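PDB 6SKY: Serine/threonine-protein kinase Tel1 from Chaetomium thermophilum, which probably phosphorylates serine and threonine residues, chiefly those followed by glutamine, using ATP to activate checkpoint signalling after DNA damage. Local coordinates for residues 2110-2115 and 2132-2137; 2117-2120 and 2126-2129; 1637-1642 and 2089-2094. One frame throughout, in Å; residues are numbered along the deposited sequence.

How the contacts relate
All three contacts sit in the alpha-helical part of the chain, their centres 10 to 13 Å apart; contacts 1 and 2 and segment 2089-2094 of contact 3 belong to the FAT family region. Contact 3 comes first along the chain, pairing helix 1627-1644 with helix 2077-2097. Contacts 1 and 2 follow on the next two helices, 2102-2119 and 2124-2143. Contact 2 lies close to their connecting turn, contact 1 about two helical turns further from it. Arg2115 and Arg2134 of contact 1 form long, weak ion pairs with Glu2092 of contact 3, and Trp2118 of contact 2 reaches Ala1642 of contact 3. Four helices are thus joined into one block, away from the ATP site.

Contact 1. Residues 2110-2115 and 2132-2137; sequences ATFEKR and SCRETT
Arg2134 lays its guanidinium flat over one face of the Phe2112 ring and also brushes Arg2115; just before it in the segment, Cys2133 turns instead to helices 2077-2097 and 2035-2047. The planes of ring and guanidinium are only 8° apart, and Arg2134 CZ stands 4.3 Å from the Phe2112 ring centroid, a cation-pi stack. With CG anti to the backbone N (chi1 -179°) the arginine leaves its helix for the other one, and a bend at chi3 (-69°) turns the head over the ring. Arg2134 CD adds a CH-pi contact at 4.2 Å from the same centroid. The two helices run antiparallel as a hairpin within the alpha-solenoid of the FAT domain, a family grouped with the TPR clan. Arg2134 NH1 and Arg2115 NH2 are 5.6 Å apart; Glu2092, a long, weak partner of both, probably eases their like charges, and Arg2115 has its stronger salt bridge with Asp1606. Replacing Arg2134 by an alanine removes the flat group, which is likely to uncover that face of Phe2112 and cost Glu2092 one of its weak positive partners. One turn on, Thr2137 hydrogen-bonds through OG1 to Tyr2043 OH, tying the helix to helix 2035-2047.

Contact 2. Residues 2117-2120 and 2126-2129; sequences KWMM and DVSQ
Val2127 meets helix 2102-2119 mainly through one methyl, CG2, which touches both Trp2118 and Met2119. The nearest atom to it is a backbone one: Met2119 O lies 3.7 Å from Val2127 CG2. Met2119 CB comes to 4.2 Å from Val2127 CG2, so both the main chain and the root of the methionine are touched. From the other residue, the far corner of the indole arrives, Trp2118 CH2 standing 4.1 Å from Val2127 CG2. The valine has CG1 anti to its backbone N (chi1 172°), which places CG2 beside that N; CG2 makes the closest approaches, while CG1 also lies near Met2119 CB. No hydrogen bond crosses between the two segments; what holds them is apolar packing.

One shell out, the methionine and the indole also support each other. Met2119 CG sits 3.6 Å above the plane of the Trp2118 ring, over its rim. The methionine chain is extended beyond CG and carries its end toward Ile2130, Leu2131 and Arg2134 on the facing helix. The indole is fixed at its polar edge, where Trp2118 NE1 hydrogen-bonds to Ala1642 O, and this bond probably sets the tilt that brings CH2 to the valine. On the opposite partner, Asp2126 makes a salt bridge with Arg2081, and Gln2129 NE2 bonds to Gln2082 O; together they hold the first turns of helix 2124-2143 against helix 2077-2097.

The contact therefore closes the helical hairpin 2102-2119/2124-2143 next to its turn, where the Met2119 and Val2127 CA atoms are 6.3 Å apart. Helix 2154-2174 packs on it through Ile2171, which touches both Met2119 and Val2127, while helix 1627-1644 receives the indole N-H.

Contact 3. Residues 1637-1642 and 2089-2094; sequences LGRSFA and ALTELD
Thr2091 OG1 is hydrogen-bonded back to Leu2087 O, one turn earlier in its own helix, while its outer side rests against the backbone of Gly1638. Across the contact the oxygen meets carbon: Gly1638 CA is 3.8 Å from Thr2091 OG1. The hydroxyl is thus satisfied within its helix and approaches the neighbour by packing, with no hydrogen bond running between the two segments. A chi1 of -59° sets OG1 beside the backbone N, within reach of Leu2087, and puts the methyl CG2 anti to that N, ready for a different partner.

That partner is Arg1639. Thr2091 CG2 stands over one face of the guanidinium, 3.8 Å above the Arg1639 plane and displaced toward its rim, with NH2 the nearest of its atoms. The two side chains cross at about a right angle, the arginine bending at chi3 to bring its flat end over the threonine. Arg1639 NH1 forms a salt bridge with Asp2095, one turn on from Thr2091, which probably keeps the guanidinium turned this way and balances its charge in a buried setting.

Gly1638 is what permits the close approach, its CA lying 5.9 Å from that of Thr2091. One turn later Ala1642 again points toward helix 2077-2097 and touches Ala2088. Next to them Leu1637 packs on Leu2087, and Phe1641 on Leu2084 and Ala2088. Beyond the threonine, Leu2090 and Leu2093 face helices 2035-2047 and 2052-2070.

Gly1638 and Ala1642 form a GxxxA pattern, a familiar way of bringing two helices together with little between their backbones. Here it joins two segments with 446 residues between them in the chain, within the alpha-solenoid of this PI3-kinase-related kinase.

Contact 1. Residues 2110-2115 and 2132-2137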
loop_
_atom_site.group_PDB
_atom_site.type_symbol
_atom_site.label_atom_id
_atom_site.label_comp_id
_atom_site.label_asym_id
_atom_site.label_seq_id
_atom_site.Cartn_x
_atom_site.Cartn_y
_atom_site.Cartn_z
ATOM N N ALA A 2110 -24.689 22.507 -17.819
ATOM C CA ALA A 2110 -25.209 21.206 -18.233
ATOM C C ALA A 2110 -24.342 20.567 -19.313
ATOM O O ALA A 2110 -24.186 19.332 -19.350
ATOM C CB ALA A 2110 -26.644 21.355 -18.719
ATOM N N THR A 2111 -23.772 21.380 -20.201
ATOM C CA THR A 2111 -22.830 20.847 -21.177
ATOM C C THR A 2111 -21.621 20.232 -20.490
ATOM O O THR A 2111 -21.149 19.155 -20.882
ATOM C CB THR A 2111 -22.392 21.949 -22.132
ATOM O OG1 THR A 2111 -23.545 22.585 -22.686
ATOM C CG2 THR A 2111 -21.588 21.366 -23.247
ATOM N N PHE A 2112 -21.099 20.911 -19.470
ATOM C CA PHE A 2112 -19.985 20.353 -18.714
ATOM C C PHE A 2112 -20.341 18.997 -18.123
ATOM O O PHE A 2112 -19.513 18.077 -18.112
ATOM C CB PHE A 2112 -19.569 21.316 -17.612
ATOM C CG PHE A 2112 -18.906 22.546 -18.116
ATOM C CD1 PHE A 2112 -18.458 22.616 -19.416
ATOM C CD2 PHE A 2112 -18.722 23.633 -17.291
ATOM C CE1 PHE A 2112 -17.850 23.744 -19.881
ATOM C CE2 PHE A 2112 -18.113 24.762 -17.760
ATOM C CZ PHE A 2112 -17.677 24.818 -19.051
ATOM N N GLU A 2113 -21.573 18.847 -17.645
ATOM C CA GLU A 2113 -21.973 17.567 -17.058
ATOM C C GLU A 2113 -22.016 16.438 -18.094
ATOM O O GLU A 2113 -21.530 15.322 -17.837
ATOM C CB GLU A 2113 -23.317 17.724 -16.367
ATOM C CG GLU A 2113 -23.287 18.762 -15.272
ATOM C CD GLU A 2113 -24.663 19.117 -14.759
ATOM O OE1 GLU A 2113 -24.832 20.233 -14.226
ATOM O OE2 GLU A 2113 -25.582 18.283 -14.893
ATOM N N LYS A 2114 -22.592 16.694 -19.269
ATOM C CA LYS A 2114 -22.598 15.654 -20.303
ATOM C C LYS A 2114 -21.176 15.261 -20.713
ATOM O O LYS A 2114 -20.850 14.067 -20.885
ATOM C CB LYS A 2114 -23.386 16.134 -21.512
ATOM C CG LYS A 2114 -24.764 16.643 -21.177
ATOM C CD LYS A 2114 -25.319 17.490 -22.304
ATOM C CE LYS A 2114 -26.590 18.207 -21.883
ATOM N NZ LYS A 2114 -26.956 19.301 -22.825
ATOM N N ARG A 2115 -20.306 16.249 -20.874
ATOM C CA ARG A 2115 -18.933 15.905 -21.198
ATOM C C ARG A 2115 -18.290 15.101 -20.082
ATOM O O ARG A 2115 -17.438 14.255 -20.350
ATOM C CB ARG A 2115 -18.151 17.166 -21.509
ATOM C CG ARG A 2115 -18.739 17.879 -22.676
ATOM C CD ARG A 2115 -18.161 19.237 -22.853
ATOM N NE ARG A 2115 -18.648 19.827 -24.084
ATOM C CZ ARG A 2115 -18.379 21.061 -24.466
ATOM N NH1 ARG A 2115 -18.858 21.520 -25.610
ATOM N NH2 ARG A 2115 -17.635 21.837 -23.699
ATOM N N SER A 2132 -8.007 20.902 -16.236
ATOM C CA SER A 2132 -7.192 21.978 -15.685
ATOM C C SER A 2132 -7.431 23.284 -16.423
ATOM O O SER A 2132 -7.560 24.349 -15.797
ATOM C CB SER A 2132 -5.722 21.607 -15.741
ATOM O OG SER A 2132 -5.240 21.746 -17.049
ATOM N N CYS A 2133 -7.505 23.232 -17.753
ATOM C CA CYS A 2133 -7.797 24.453 -18.492
ATOM C C CYS A 2133 -9.180 24.992 -18.154
ATOM O O CYS A 2133 -9.379 26.206 -18.109
ATOM C CB CYS A 2133 -7.660 24.212 -19.986
ATOM S SG CYS A 2133 -5.970 24.171 -20.558
ATOM N N ARG A 2134 -10.150 24.112 -17.911
ATOM C CA ARG A 2134 -11.486 24.571 -17.545
ATOM C C ARG A 2134 -11.482 25.273 -16.198
ATOM O O ARG A 2134 -12.200 26.258 -15.997
ATOM C CB ARG A 2134 -12.449 23.394 -17.526
ATOM C CG ARG A 2134 -13.860 23.764 -17.195
ATOM C CD ARG A 2134 -14.652 22.556 -16.805
ATOM N NE ARG A 2134 -14.879 21.664 -17.931
ATOM C CZ ARG A 2134 -15.504 20.499 -17.838
ATOM N NH1 ARG A 2134 -15.673 19.751 -18.909
ATOM N NH2 ARG A 2134 -15.957 20.084 -16.671
ATOM N N GLU A 2135 -10.682 24.775 -15.264
ATOM C CA GLU A 2135 -10.534 25.444 -13.977
ATOM C C GLU A 2135 -9.969 26.848 -14.141
ATOM O O GLU A 2135 -10.464 27.807 -13.534
ATOM C CB GLU A 2135 -9.636 24.611 -13.081
ATOM C CG GLU A 2135 -9.427 25.170 -11.718
ATOM C CD GLU A 2135 -8.121 24.712 -11.138
ATOM O OE1 GLU A 2135 -7.230 24.349 -11.930
ATOM O OE2 GLU A 2135 -7.980 24.709 -9.897
ATOM N N THR A 2136 -8.916 26.981 -14.949
ATOM C CA THR A 2136 -8.357 28.307 -15.212
ATOM C C THR A 2136 -9.389 29.234 -15.838
ATOM O O THR A 2136 -9.504 30.401 -15.452
ATOM C CB THR A 2136 -7.141 28.203 -16.118
ATOM O OG1 THR A 2136 -6.186 27.330 -15.522
ATOM C CG2 THR A 2136 -6.515 29.541 -16.288
ATOM N N THR A 2137 -10.148 28.732 -16.807
ATOM C CA THR A 2137 -11.169 29.541 -17.460
ATOM C C THR A 2137 -12.188 30.063 -16.462
ATOM O O THR A 2137 -12.516 31.252 -16.459
ATOM C CB THR A 2137 -11.854 28.717 -18.542
ATOM O OG1 THR A 2137 -10.907 28.394 -19.558
ATOM C CG2 THR A 2137 -12.962 29.478 -19.153
#

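Contact 2. Residues 2117-2120 and 2126-2129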
loop_
_atom_site.group_PDB
_atom_site.type_symbol
_atom_site.label_atom_id
_atom_site.label_comp_id
_atom_site.label_asym_id
_atom_site.label_seq_id
_atom_site.Cartn_x
_atom_site.Cartn_y
_atom_site.Cartn_z
ATOM N N LYS A 2117 -19.812 12.823 -18.479
ATOM C CA LYS A 2117 -20.235 11.466 -18.827
ATOM C C LYS A 2117 -19.246 10.812 -19.775
ATOM O O LYS A 2117 -18.887 9.645 -19.597
ATOM C CB LYS A 2117 -21.628 11.462 -19.455
ATOM C CG LYS A 2117 -22.661 12.306 -18.739
ATOM C CD LYS A 2117 -23.045 11.743 -17.388
ATOM C CE LYS A 2117 -24.169 12.564 -16.784
ATOM N NZ LYS A 2117 -24.736 11.939 -15.563
ATOM N N TRP A 2118 -18.792 11.543 -20.798
ATOM C CA TRP A 2118 -17.764 10.928 -21.658
ATOM C C TRP A 2118 -16.437 10.765 -20.917
ATOM O O TRP A 2118 -15.724 9.781 -21.128
ATOM C CB TRP A 2118 -17.559 11.695 -22.984
ATOM C CG TRP A 2118 -16.440 12.750 -23.087
ATOM C CD1 TRP A 2118 -16.617 14.087 -23.198
ATOM C CD2 TRP A 2118 -15.016 12.541 -23.140
ATOM N NE1 TRP A 2118 -15.415 14.727 -23.282
ATOM C CE2 TRP A 2118 -14.416 13.801 -23.245
ATOM C CE3 TRP A 2118 -14.198 11.420 -23.080
ATOM C CZ2 TRP A 2118 -13.045 13.970 -23.296
ATOM C CZ3 TRP A 2118 -12.835 11.596 -23.126
ATOM C CH2 TRP A 2118 -12.275 12.858 -23.235
ATOM N N MET A 2119 -16.104 11.711 -20.032
ATOM C CA MET A 2119 -14.752 11.804 -19.482
ATOM C C MET A 2119 -14.445 10.701 -18.492
ATOM O O MET A 2119 -13.277 10.359 -18.303
ATOM C CB MET A 2119 -14.554 13.143 -18.791
ATOM C CG MET A 2119 -14.340 14.287 -19.705
ATOM S SD MET A 2119 -14.371 15.842 -18.849
ATOM C CE MET A 2119 -13.881 16.902 -20.179
ATOM N N MET A 2120 -15.467 10.166 -17.821
ATOM C CA MET A 2120 -15.222 9.148 -16.797
ATOM C C MET A 2120 -14.380 7.980 -17.297
ATOM O O MET A 2120 -13.603 7.409 -16.531
ATOM C CB MET A 2120 -16.537 8.612 -16.255
ATOM C CG MET A 2120 -17.318 9.614 -15.459
ATOM S SD MET A 2120 -16.507 10.075 -13.932
ATOM C CE MET A 2120 -17.725 11.200 -13.276
ATOM N N ASP A 2126 -5.737 13.441 -21.713
ATOM C CA ASP A 2126 -6.694 14.363 -22.311
ATOM C C ASP A 2126 -7.638 14.931 -21.270
ATOM O O ASP A 2126 -7.930 16.131 -21.272
ATOM C CB ASP A 2126 -7.489 13.651 -23.400
ATOM C CG ASP A 2126 -6.638 12.718 -24.226
ATOM O OD1 ASP A 2126 -5.398 12.852 -24.189
ATOM O OD2 ASP A 2126 -7.207 11.849 -24.917
ATOM N N VAL A 2127 -8.130 14.078 -20.376
ATOM C CA VAL A 2127 -9.090 14.513 -19.372
ATOM C C VAL A 2127 -8.450 15.509 -18.423
ATOM O O VAL A 2127 -9.033 16.550 -18.111
ATOM C CB VAL A 2127 -9.657 13.300 -18.620
ATOM C CG1 VAL A 2127 -10.493 13.755 -17.462
ATOM C CG2 VAL A 2127 -10.485 12.469 -19.546
ATOM N N SER A 2128 -7.239 15.215 -17.960
ATOM C CA SER A 2128 -6.583 16.115 -17.025
ATOM C C SER A 2128 -6.291 17.455 -17.671
ATOM O O SER A 2128 -6.485 18.504 -17.050
ATOM C CB SER A 2128 -5.303 15.486 -16.498
ATOM O OG SER A 2128 -4.301 15.504 -17.480
ATOM N N GLN A 2129 -5.841 17.445 -18.926
ATOM C CA GLN A 2129 -5.568 18.691 -19.631
ATOM C C GLN A 2129 -6.821 19.548 -19.765
ATOM O O GLN A 2129 -6.817 20.740 -19.422
ATOM C CB GLN A 2129 -4.984 18.363 -20.992
ATOM C CG GLN A 2129 -4.773 19.529 -21.884
ATOM C CD GLN A 2129 -4.094 19.131 -23.154
ATOM O OE1 GLN A 2129 -3.602 18.022 -23.277
ATOM N NE2 GLN A 2129 -4.065 20.028 -24.111
#

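Contact 3. Residues 1637-1642 and 2089-2094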
loop_
_atom_site.group_PDB
_atom_site.type_symbol
_atom_site.label_atom_id
_atom_site.label_comp_id
_atom_site.label_asym_id
_atom_site.label_seq_id
_atom_site.Cartn_x
_atom_site.Cartn_y
_atom_site.Cartn_z
ATOM N N LEU A 1637 -13.782 21.319 -34.579
ATOM C CA LEU A 1637 -12.979 20.184 -34.131
ATOM C C LEU A 1637 -12.813 20.177 -32.620
ATOM O O LEU A 1637 -12.815 19.113 -31.994
ATOM C CB LEU A 1637 -11.611 20.210 -34.794
ATOM C CG LEU A 1637 -11.504 19.882 -36.272
ATOM C CD1 LEU A 1637 -10.077 20.069 -36.701
ATOM C CD2 LEU A 1637 -11.942 18.472 -36.513
ATOM N N GLY A 1638 -12.656 21.352 -32.015
ATOM C CA GLY A 1638 -12.517 21.417 -30.577
ATOM C C GLY A 1638 -13.786 21.030 -29.859
ATOM O O GLY A 1638 -13.741 20.349 -28.839
ATOM N N ARG A 1639 -14.937 21.443 -30.384
ATOM C CA ARG A 1639 -16.194 21.029 -29.779
ATOM C C ARG A 1639 -16.416 19.530 -29.940
ATOM O O ARG A 1639 -16.907 18.868 -29.023
ATOM C CB ARG A 1639 -17.338 21.819 -30.388
ATOM C CG ARG A 1639 -18.621 21.706 -29.639
ATOM C CD ARG A 1639 -19.660 22.596 -30.255
ATOM N NE ARG A 1639 -19.159 23.951 -30.437
ATOM C CZ ARG A 1639 -19.266 24.907 -29.525
ATOM N NH1 ARG A 1639 -19.857 24.656 -28.369
ATOM N NH2 ARG A 1639 -18.783 26.113 -29.767
ATOM N N SER A 1640 -16.025 18.968 -31.081
ATOM C CA SER A 1640 -16.147 17.529 -31.270
ATOM C C SER A 1640 -15.262 16.751 -30.303
ATOM O O SER A 1640 -15.677 15.719 -29.765
ATOM C CB SER A 1640 -15.804 17.172 -32.709
ATOM O OG SER A 1640 -15.547 15.792 -32.838
ATOM N N PHE A 1641 -14.035 17.218 -30.074
ATOM C CA PHE A 1641 -13.145 16.508 -29.160
ATOM C C PHE A 1641 -13.573 16.696 -27.714
ATOM O O PHE A 1641 -13.473 15.769 -26.908
ATOM C CB PHE A 1641 -11.710 16.976 -29.357
ATOM C CG PHE A 1641 -10.709 16.228 -28.542
ATOM C CD1 PHE A 1641 -10.266 16.722 -27.341
ATOM C CD2 PHE A 1641 -10.196 15.037 -28.983
ATOM C CE1 PHE A 1641 -9.345 16.040 -26.606
ATOM C CE2 PHE A 1641 -9.272 14.359 -28.245
ATOM C CZ PHE A 1641 -8.848 14.860 -27.061
ATOM N N ALA A 1642 -14.053 17.881 -27.358
ATOM C CA ALA A 1642 -14.552 18.090 -26.013
ATOM C C ALA A 1642 -15.827 17.317 -25.750
ATOM O O ALA A 1642 -16.143 17.053 -24.590
ATOM C CB ALA A 1642 -14.796 19.572 -25.763
ATOM N N ALA A 2089 -9.939 23.288 -25.127
ATOM C CA ALA A 2089 -9.820 24.327 -24.110
ATOM C C ALA A 2089 -10.186 25.697 -24.661
ATOM O O ALA A 2089 -10.925 26.457 -24.025
ATOM C CB ALA A 2089 -8.403 24.339 -23.552
ATOM N N LEU A 2090 -9.654 26.046 -25.834
ATOM C CA LEU A 2090 -9.991 27.330 -26.438
ATOM C C LEU A 2090 -11.472 27.423 -26.767
ATOM O O LEU A 2090 -12.064 28.500 -26.659
ATOM C CB LEU A 2090 -9.158 27.563 -27.690
ATOM C CG LEU A 2090 -7.669 27.816 -27.505
ATOM C CD1 LEU A 2090 -6.960 27.623 -28.806
ATOM C CD2 LEU A 2090 -7.442 29.200 -27.009
ATOM N N THR A 2091 -12.098 26.309 -27.131
ATOM C CA THR A 2091 -13.525 26.340 -27.427
ATOM C C THR A 2091 -14.360 26.551 -26.170
ATOM O O THR A 2091 -15.344 27.291 -26.200
ATOM C CB THR A 2091 -13.929 25.058 -28.144
ATOM O OG1 THR A 2091 -13.177 24.947 -29.351
ATOM C CG2 THR A 2091 -15.375 25.084 -28.495
ATOM N N GLU A 2092 -13.988 25.927 -25.050
ATOM C CA GLU A 2092 -14.735 26.172 -23.814
ATOM C C GLU A 2092 -14.548 27.602 -23.319
ATOM O O GLU A 2092 -15.494 28.227 -22.821
ATOM C CB GLU A 2092 -14.323 25.176 -22.733
ATOM C CG GLU A 2092 -14.800 23.751 -22.991
ATOM C CD GLU A 2092 -14.257 22.740 -21.990
ATOM O OE1 GLU A 2092 -13.097 22.895 -21.547
ATOM O OE2 GLU A 2092 -14.990 21.787 -21.650
ATOM N N LEU A 2093 -13.331 28.131 -23.439
ATOM C CA LEU A 2093 -13.103 29.542 -23.146
ATOM C C LEU A 2093 -14.017 30.431 -23.977
ATOM O O LEU A 2093 -14.690 31.321 -23.446
ATOM C CB LEU A 2093 -11.638 29.884 -23.400
ATOM C CG LEU A 2093 -11.171 31.322 -23.236
ATOM C CD1 LEU A 2093 -11.631 31.875 -21.935
ATOM C CD2 LEU A 2093 -9.680 31.376 -23.306
ATOM N N ASP A 2094 -14.047 30.207 -25.289
ATOM C CA ASP A 2094 -14.900 31.005 -26.158
ATOM C C ASP A 2094 -16.366 30.858 -25.791
ATOM O O ASP A 2094 -17.145 31.801 -25.942
ATOM C CB ASP A 2094 -14.679 30.598 -27.608
ATOM C CG ASP A 2094 -14.924 31.729 -28.574
ATOM O OD1 ASP A 2094 -15.591 32.712 -28.195
ATOM O OD2 ASP A 2094 -14.447 31.634 -29.722
#